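Local coordinates for protein ribulose bisphosphate carboxylase small chain (PDB 4F0H) that forms the small subunit of the carbon-fixing enzyme Rubisco, probably helping to assemble and stabilise the large catalytic subunits, at residues B[20-25]-B[94-99]; B[33-38]-B[80-85]. One frame throughout, in Å; residues are numbered along the deposited sequence.

Contact 1 of 2, residues B[20-25]-B[94-99]; sequences KKQIDY and TIISFI
Helix-on-sheet packing joins Gln22 and Tyr25 of helix 16-28 to Ile96 and Phe98 of strand 93-101 and to Ile95 at the corner where the chain turns. The strand is an outermost one, within this chain, of the four-stranded antiparallel sheet that, with its two covering helices, makes up the alpha/beta core of the Rubisco small subunit. The helix runs nearly antiparallel to the strand, at 169°, and the two segment axes come no closer than 11.2 Å, so the gap is spanned by side chains and by one water that reaches the strand's backbone. Ile96 and Phe98, two apart on the strand, both turn toward the helix and meet residues three apart, roughly one turn, on it. Gln22 takes part through two portions of its chain. Its CB lies 3.8 Å from CZ of Phe98, approaching the ring obliquely, while the bend at chi2 (-58°) brings the amide back so that Gln22 OE1 comes within 4.1 Å of Ile96 CD1, the two side chains crossing at about a right angle. That oxygen is not left to a methyl group: it accepts a hydrogen bond from a polar side chain of another protein chain in the assembly, and the residue thus serves both the core and a subunit interface. The CD1 methyl of Ile96 also reaches CE2 of Tyr25 at 4.3 Å, carried there by an extended chain with CG1 opposite the backbone N (chi1 -177°). The polar end of Tyr25 reaches past the apolar patch, with its OH 4.2 Å from Ile95 CD1. There the hydroxyl donates to a water at 2.8 Å from Tyr25 OH, and the same water donates to the backbone O of Ile95 at 2.9 Å.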
ATOM      1  N   LYS B  20     -18.516 -39.330  42.670  1.00 11.80           N
ATOM      2  CA  LYS B  20     -19.302 -40.412  42.203  1.00 13.91           C
ATOM      3  C   LYS B  20     -20.633 -39.875  41.626  1.00 11.18           C
ATOM      4  O   LYS B  20     -21.097 -40.392  40.616  1.00  9.07           O
ATOM      5  CB  LYS B  20     -19.483 -41.386  43.376  1.00 18.21           C
ATOM      6  CG  LYS B  20     -20.207 -42.619  43.071  1.00 23.06           C
ATOM      7  CD  LYS B  20     -21.656 -42.462  43.320  1.00 25.89           C
ATOM      8  CE  LYS B  20     -22.420 -43.698  42.788  1.00 26.98           C
ATOM      9  NZ  LYS B  20     -23.890 -43.455  42.940  1.00 28.38           N
ATOM     10  N   LYS B  21     -21.226 -38.852  42.255  1.00  7.20           N
ATOM     11  CA  LYS B  21     -22.467 -38.334  41.764  1.00  8.29           C
ATOM     12  C   LYS B  21     -22.249 -37.551  40.446  1.00 13.80           C
ATOM     13  O   LYS B  21     -23.128 -37.587  39.594  1.00 14.41           O
ATOM     14  CB  LYS B  21     -23.226 -37.497  42.782  1.00 12.21           C
ATOM     15  CG  LYS B  21     -23.518 -38.247  44.100  1.00 16.08           C
ATOM     16  CD  LYS B  21     -24.380 -37.402  45.073  1.00 21.91           C
ATOM     17  CE  LYS B  21     -24.644 -38.147  46.450  1.00 24.51           C
ATOM     18  NZ  LYS B  21     -23.434 -38.550  47.243  1.00 29.76           N
ATOM     19  N   GLN B  22     -21.091 -36.876  40.287  1.00 11.26           N
ATOM     20  CA  GLN B  22     -20.740 -36.296  38.996  1.00 11.38           C
ATOM     21  C   GLN B  22     -20.521 -37.360  37.901  1.00 11.80           C
ATOM     22  O   GLN B  22     -20.920 -37.139  36.770  1.00 15.46           O
ATOM     23  CB  GLN B  22     -19.568 -35.315  39.078  1.00  7.63           C
ATOM     24  CG  GLN B  22     -19.714 -34.169  40.075  1.00 11.04           C
ATOM     25  CD  GLN B  22     -20.914 -33.335  39.793  1.00 12.29           C
ATOM     26  OE1 GLN B  22     -21.206 -32.980  38.632  1.00 15.24           O
ATOM     27  NE2 GLN B  22     -21.681 -33.064  40.847  1.00 16.92           N
ATOM     28  N   ILE B  23     -19.932 -38.499  38.212  1.00 12.73           N
ATOM     29  CA  ILE B  23     -19.857 -39.578  37.205  1.00 14.44           C
ATOM     30  C   ILE B  23     -21.278 -40.033  36.776  1.00 16.36           C
ATOM     31  O   ILE B  23     -21.567 -40.166  35.584  1.00 13.96           O
ATOM     32  CB  ILE B  23     -19.084 -40.800  37.727  1.00 16.76           C
ATOM     33  CG1 ILE B  23     -17.718 -40.436  38.310  1.00 17.89           C
ATOM     34  CG2 ILE B  23     -18.823 -41.790  36.641  1.00 14.65           C
ATOM     35  CD1 ILE B  23     -17.127 -39.273  37.636  1.00 21.25           C
ATOM     36  N   ASP B  24     -22.168 -40.269  37.754  1.00 12.94           N
ATOM     37  CA  ASP B  24     -23.573 -40.541  37.440  1.00 13.95           C
ATOM     38  C   ASP B  24     -24.152 -39.530  36.410  1.00 12.76           C
ATOM     39  O   ASP B  24     -24.790 -39.891  35.427  1.00 12.96           O
ATOM     40  CB  ASP B  24     -24.386 -40.519  38.731  1.00 11.56           C
ATOM     41  CG  ASP B  24     -24.214 -41.809  39.565  1.00 15.31           C
ATOM     42  OD1 ASP B  24     -24.348 -41.762  40.800  1.00 12.10           O
ATOM     43  OD2 ASP B  24     -23.942 -42.890  38.987  1.00 19.54           O
ATOM     44  N   TYR B  25     -23.907 -38.243  36.622  1.00 11.83           N
ATOM     45  CA  TYR B  25     -24.471 -37.271  35.725  1.00 10.38           C
ATOM     46  C   TYR B  25     -23.872 -37.492  34.303  1.00  8.66           C
ATOM     47  O   TYR B  25     -24.585 -37.571  33.281  1.00  2.39           O
ATOM     48  CB  TYR B  25     -24.192 -35.845  36.286  1.00 14.27           C
ATOM     49  CG  TYR B  25     -24.322 -34.748  35.238  1.00 17.39           C
ATOM     50  CD1 TYR B  25     -25.558 -34.192  34.908  1.00 17.14           C
ATOM     51  CD2 TYR B  25     -23.157 -34.259  34.586  1.00 19.48           C
ATOM     52  CE1 TYR B  25     -25.657 -33.190  33.905  1.00 21.24           C
ATOM     53  CE2 TYR B  25     -23.229 -33.269  33.595  1.00 22.18           C
ATOM     54  CZ  TYR B  25     -24.481 -32.749  33.253  1.00 22.63           C
ATOM     55  OH  TYR B  25     -24.493 -31.772  32.265  1.00 27.76           O
ATOM     56  N   THR B  94     -15.748 -31.023  24.901  1.00  5.14           N
ATOM     57  CA  THR B  94     -15.947 -31.055  26.343  1.00  5.41           C
ATOM     58  C   THR B  94     -17.208 -30.324  26.802  1.00  7.90           C
ATOM     59  O   THR B  94     -17.509 -29.239  26.315  1.00 10.60           O
ATOM     60  CB  THR B  94     -14.727 -30.452  27.000  1.00  4.24           C
ATOM     61  OG1 THR B  94     -13.558 -31.228  26.609  1.00  7.09           O
ATOM     62  CG2 THR B  94     -14.874 -30.453  28.521  1.00  4.92           C
ATOM     63  N   ILE B  95     -17.983 -30.934  27.704  1.00  6.64           N
ATOM     64  CA  ILE B  95     -19.057 -30.251  28.355  1.00  6.00           C
ATOM     65  C   ILE B  95     -18.929 -30.190  29.888  1.00  7.82           C
ATOM     66  O   ILE B  95     -19.791 -29.612  30.529  1.00  3.47           O
ATOM     67  CB  ILE B  95     -20.483 -30.777  27.983  1.00  9.16           C
ATOM     68  CG1 ILE B  95     -20.733 -32.145  28.573  1.00  6.78           C
ATOM     69  CG2 ILE B  95     -20.775 -30.731  26.439  1.00  3.96           C
ATOM     70  CD1 ILE B  95     -22.329 -32.406  28.729  1.00 11.74           C
ATOM     71  N   ILE B  96     -17.873 -30.778  30.470  1.00  4.02           N
ATOM     72  CA  ILE B  96     -17.635 -30.621  31.886  1.00  3.85           C
ATOM     73  C   ILE B  96     -16.189 -31.049  32.128  1.00  7.01           C
ATOM     74  O   ILE B  96     -15.696 -31.982  31.438  1.00  5.52           O
ATOM     75  CB  ILE B  96     -18.624 -31.476  32.712  1.00  6.81           C
ATOM     76  CG1 ILE B  96     -18.436 -31.254  34.192  1.00  8.40           C
ATOM     77  CG2 ILE B  96     -18.434 -32.952  32.464  1.00  4.56           C
ATOM     78  CD1 ILE B  96     -19.444 -31.974  35.036  1.00 11.62           C
ATOM     79  N   SER B  97     -15.526 -30.389  33.069  1.00  3.82           N
ATOM     80  CA  SER B  97     -14.074 -30.662  33.396  1.00  3.55           C
ATOM     81  C   SER B  97     -13.783 -30.128  34.806  1.00  6.10           C
ATOM     82  O   SER B  97     -13.886 -28.931  35.040  1.00  9.02           O
ATOM     83  CB  SER B  97     -13.194 -29.994  32.361  1.00  3.26           C
ATOM     84  OG  SER B  97     -11.826 -29.989  32.701  1.00  6.93           O
ATOM     85  N   PHE B  98     -13.490 -31.015  35.769  1.00  6.78           N
ATOM     86  CA  PHE B  98     -13.261 -30.533  37.118  1.00  5.43           C
ATOM     87  C   PHE B  98     -12.076 -31.259  37.767  1.00  6.45           C
ATOM     88  O   PHE B  98     -11.701 -32.442  37.452  1.00  6.56           O
ATOM     89  CB  PHE B  98     -14.546 -30.683  37.954  1.00  7.32           C
ATOM     90  CG  PHE B  98     -15.038 -32.077  38.008  1.00 13.08           C
ATOM     91  CD1 PHE B  98     -15.912 -32.551  37.048  1.00 13.81           C
ATOM     92  CD2 PHE B  98     -14.618 -32.939  39.024  1.00 16.05           C
ATOM     93  CE1 PHE B  98     -16.370 -33.849  37.097  1.00 11.30           C
ATOM     94  CE2 PHE B  98     -15.068 -34.243  39.069  1.00 16.33           C
ATOM     95  CZ  PHE B  98     -15.944 -34.701  38.079  1.00 16.65           C
ATOM     96  N   ILE B  99     -11.484 -30.541  38.692  1.00  7.35           N
ATOM     97  CA  ILE B  99     -10.327 -30.981  39.377  1.00  8.08           C
ATOM     98  C   ILE B  99     -10.707 -31.981  40.482  1.00  8.36           C
ATOM     99  O   ILE B  99     -11.633 -31.744  41.279  1.00  5.91           O
ATOM    100  CB  ILE B  99      -9.568 -29.804  40.042  1.00 11.16           C
ATOM    101  CG1 ILE B  99      -9.228 -28.715  39.032  1.00 12.26           C
ATOM    102  CG2 ILE B  99      -8.293 -30.288  40.739  1.00 11.54           C
ATOM    103  CD1 ILE B  99      -8.228 -29.074  38.112  1.00  8.21           C
TER
HETATM  104  O   HOH W   1     -22.464 -29.913  31.648  1.00 16.62           O

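Contact 2 of 2, residues B[33-38]-B[80-85]; sequences IGIEYT and IKVVGF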
ATOM      1  N   ILE B  33     -15.578 -40.541  29.184  1.00 11.68           N
ATOM      2  CA  ILE B  33     -14.997 -39.957  30.387  1.00  6.02           C
ATOM      3  C   ILE B  33     -13.489 -40.116  30.380  1.00 12.50           C
ATOM      4  O   ILE B  33     -13.008 -41.251  30.264  1.00 14.90           O
ATOM      5  CB  ILE B  33     -15.631 -40.608  31.648  1.00 12.00           C
ATOM      6  CG1 ILE B  33     -17.121 -40.330  31.674  1.00  7.80           C
ATOM      7  CG2 ILE B  33     -14.859 -40.247  32.947  1.00  7.98           C
ATOM      8  CD1 ILE B  33     -17.878 -41.230  32.537  1.00 11.21           C
ATOM      9  N   GLY B  34     -12.758 -38.986  30.469  1.00 10.70           N
ATOM     10  CA  GLY B  34     -11.315 -38.986  30.434  1.00 12.56           C
ATOM     11  C   GLY B  34     -10.700 -38.481  31.738  1.00 12.21           C
ATOM     12  O   GLY B  34     -11.245 -37.564  32.388  1.00 12.93           O
ATOM     13  N   ILE B  35      -9.586 -39.073  32.132  1.00  3.92           N
ATOM     14  CA  ILE B  35      -8.881 -38.660  33.326  1.00  2.49           C
ATOM     15  C   ILE B  35      -7.526 -38.113  32.810  1.00  3.58           C
ATOM     16  O   ILE B  35      -6.799 -38.811  32.075  1.00  4.67           O
ATOM     17  CB  ILE B  35      -8.618 -39.864  34.244  1.00  4.77           C
ATOM     18  CG1 ILE B  35      -9.882 -40.310  34.939  1.00  7.55           C
ATOM     19  CG2 ILE B  35      -7.576 -39.499  35.375  1.00  5.82           C
ATOM     20  CD1 ILE B  35      -9.767 -41.750  35.467  1.00  7.74           C
ATOM     21  N   GLU B  36      -7.169 -36.874  33.173  1.00  5.04           N
ATOM     22  CA  GLU B  36      -5.963 -36.240  32.601  1.00  4.07           C
ATOM     23  C   GLU B  36      -5.205 -35.542  33.743  1.00  5.33           C
ATOM     24  O   GLU B  36      -5.830 -35.058  34.726  1.00  7.37           O
ATOM     25  CB  GLU B  36      -6.353 -35.219  31.573  1.00  3.09           C
ATOM     26  CG  GLU B  36      -7.358 -35.767  30.525  1.00  8.51           C
ATOM     27  CD  GLU B  36      -7.634 -34.780  29.336  1.00 11.16           C
ATOM     28  OE1 GLU B  36      -8.206 -35.201  28.319  1.00 12.23           O
ATOM     29  OE2 GLU B  36      -7.272 -33.608  29.379  1.00 12.40           O
ATOM     30  N   TYR B  37      -3.901 -35.459  33.612  1.00  1.00           N
ATOM     31  CA  TYR B  37      -3.108 -34.940  34.703  1.00  5.31           C
ATOM     32  C   TYR B  37      -1.985 -34.017  34.226  1.00  4.90           C
ATOM     33  O   TYR B  37      -1.515 -34.124  33.129  1.00  5.61           O
ATOM     34  CB  TYR B  37      -2.552 -36.087  35.563  1.00  1.18           C
ATOM     35  CG  TYR B  37      -1.589 -36.988  34.844  1.00  1.00           C
ATOM     36  CD1 TYR B  37      -2.015 -38.053  34.139  1.00  6.73           C
ATOM     37  CD2 TYR B  37      -0.219 -36.751  34.932  1.00  7.22           C
ATOM     38  CE1 TYR B  37      -1.143 -38.827  33.424  1.00  4.18           C
ATOM     39  CE2 TYR B  37       0.677 -37.538  34.305  1.00  6.96           C
ATOM     40  CZ  TYR B  37       0.196 -38.610  33.574  1.00  5.79           C
ATOM     41  OH  TYR B  37       1.073 -39.423  32.950  1.00  5.83           O
ATOM     42  N   THR B  38      -1.553 -33.081  35.053  1.00  4.53           N
ATOM     43  CA  THR B  38      -0.489 -32.221  34.550  1.00  4.59           C
ATOM     44  C   THR B  38       0.224 -31.589  35.706  1.00  5.26           C
ATOM     45  O   THR B  38      -0.372 -31.417  36.771  1.00  3.69           O
ATOM     46  CB  THR B  38      -1.032 -31.086  33.664  1.00  6.44           C
ATOM     47  OG1 THR B  38       0.087 -30.554  32.951  1.00  5.88           O
ATOM     48  CG2 THR B  38      -1.590 -29.938  34.512  1.00  2.82           C
ATOM     49  N   ILE B  80      -5.037 -33.238  38.628  1.00 10.48           N
ATOM     50  CA  ILE B  80      -5.738 -34.335  37.901  1.00  5.54           C
ATOM     51  C   ILE B  80      -7.147 -33.856  37.758  1.00  9.28           C
ATOM     52  O   ILE B  80      -7.782 -33.371  38.755  1.00  6.25           O
ATOM     53  CB  ILE B  80      -5.726 -35.682  38.744  1.00  6.16           C
ATOM     54  CG1 ILE B  80      -4.280 -36.040  39.202  1.00  7.49           C
ATOM     55  CG2 ILE B  80      -6.462 -36.812  38.028  1.00  1.70           C
ATOM     56  CD1 ILE B  80      -4.176 -37.364  40.060  1.00  4.63           C
ATOM     57  N   LYS B  81      -7.680 -34.012  36.541  1.00  6.50           N
ATOM     58  CA  LYS B  81      -9.029 -33.635  36.263  1.00  6.62           C
ATOM     59  C   LYS B  81      -9.814 -34.702  35.560  1.00  4.16           C
ATOM     60  O   LYS B  81      -9.259 -35.590  34.895  1.00  8.70           O
ATOM     61  CB  LYS B  81      -9.101 -32.355  35.423  1.00  7.34           C
ATOM     62  CG  LYS B  81      -8.315 -32.441  34.098  1.00  8.37           C
ATOM     63  CD  LYS B  81      -8.456 -31.150  33.313  1.00  4.56           C
ATOM     64  CE  LYS B  81      -8.101 -31.301  31.831  1.00  5.66           C
ATOM     65  NZ  LYS B  81      -7.736 -29.944  31.333  1.00  4.72           N
ATOM     66  N   VAL B  82     -11.131 -34.583  35.672  1.00  5.86           N
ATOM     67  CA  VAL B  82     -11.976 -35.525  34.964  1.00  9.92           C
ATOM     68  C   VAL B  82     -12.685 -34.760  33.912  1.00  7.12           C
ATOM     69  O   VAL B  82     -13.115 -33.622  34.182  1.00  9.90           O
ATOM     70  CB  VAL B  82     -12.990 -36.220  35.923  1.00 12.16           C
ATOM     71  CG1 VAL B  82     -13.880 -37.147  35.117  1.00 11.60           C
ATOM     72  CG2 VAL B  82     -12.219 -37.041  36.952  1.00  7.71           C
ATOM     73  N   VAL B  83     -12.819 -35.333  32.723  1.00  5.66           N
ATOM     74  CA  VAL B  83     -13.324 -34.541  31.611  1.00  7.55           C
ATOM     75  C   VAL B  83     -14.433 -35.330  30.949  1.00  9.07           C
ATOM     76  O   VAL B  83     -14.291 -36.513  30.780  1.00 12.94           O
ATOM     77  CB  VAL B  83     -12.191 -34.275  30.568  1.00  9.12           C
ATOM     78  CG1 VAL B  83     -12.704 -33.443  29.445  1.00 11.91           C
ATOM     79  CG2 VAL B  83     -11.093 -33.466  31.175  1.00 12.38           C
ATOM     80  N   GLY B  84     -15.555 -34.704  30.598  1.00  9.50           N
ATOM     81  CA  GLY B  84     -16.624 -35.477  29.919  1.00  9.16           C
ATOM     82  C   GLY B  84     -16.829 -34.894  28.543  1.00  8.60           C
ATOM     83  O   GLY B  84     -17.114 -33.664  28.413  1.00 10.36           O
ATOM     84  N   PHE B  85     -16.656 -35.753  27.522  1.00  7.81           N
ATOM     85  CA  PHE B  85     -16.720 -35.378  26.112  1.00  8.97           C
ATOM     86  C   PHE B  85     -18.088 -35.806  25.605  1.00  9.51           C
ATOM     87  O   PHE B  85     -18.478 -36.984  25.763  1.00  6.77           O
ATOM     88  CB  PHE B  85     -15.680 -36.185  25.315  1.00  5.71           C
ATOM     89  CG  PHE B  85     -14.290 -35.919  25.720  1.00  8.46           C
ATOM     90  CD1 PHE B  85     -13.660 -34.720  25.348  1.00  9.10           C
ATOM     91  CD2 PHE B  85     -13.599 -36.832  26.474  1.00 10.14           C
ATOM     92  CE1 PHE B  85     -12.356 -34.458  25.743  1.00 12.33           C
ATOM     93  CE2 PHE B  85     -12.262 -36.589  26.878  1.00  9.11           C
ATOM     94  CZ  PHE B  85     -11.650 -35.392  26.525  1.00 12.20           C
TER
HETATM   95  O   HOH W   2      -6.188 -31.402  28.683  1.00 10.69           O
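Gly34 with Val83 and Glu36 with Lys81 form two hydrogen-bonded antiparallel pairs. The straightest bond runs from Gly34 N to Val83 O, 2.9 Å at 175°, while Lys81 N reaches Glu36 O at 2.8 Å. On the face carrying Glu36, its chain extends over the neighbouring strand: CD rests 4.1 Å from Val83 CG2, and OE1 meets the edge of the Phe85 ring, in its plane, 3.9 Å from CZ. Val83 CG1 sits over one face of that ring. The other oxygen, OE2, lies 3.5 Å from Lys81 CE, but NZ stays beyond salt-bridge range and a water links the two, donating to Glu36 OE2 and only weakly held by Lys81 NZ; a basic side chain of another protein chain adds a long, weak ion pair to OE2. These are the central strands, 32-38 and 79-86, of the small subunit's antiparallel sheet. An alanine in place of Glu36 would probably leave the water without its carboxylate acceptor and uncover Val83 CG2 and the Phe85 edge. The opposite face is largely apolar: Ile35 and Ile80 lie side by side, their CG2 methyls 3.9 Å apart, and helix 61-74 covers them through Ile68 and Cys71. Further out, Trp48 makes a cation-pi contact with Lys81.

From the N terminus the chain first lays down helix 16-28, then turns directly into strand 32-38, passes through helix 61-74 and returns as strand 79-86. At this point contact 2 closes the inner loop, pairing 33-38 with 80-85. The next strand, 93-101, closes the outer loop when 94-99 packs back on 20-25 in contact 1, so the two contacts nest without crossing. Their centres lie about 9 Å apart, and they join directly in the sheet: Phe98 O probably accepts a hydrogen bond from Val82 N at 2.8 Å, as Ile96 O does from Gly84 N. Contact 2 thus builds the middle of the sheet, and contact 1 attaches the N-terminal helix to one of its edge strands within this chain, 93-101.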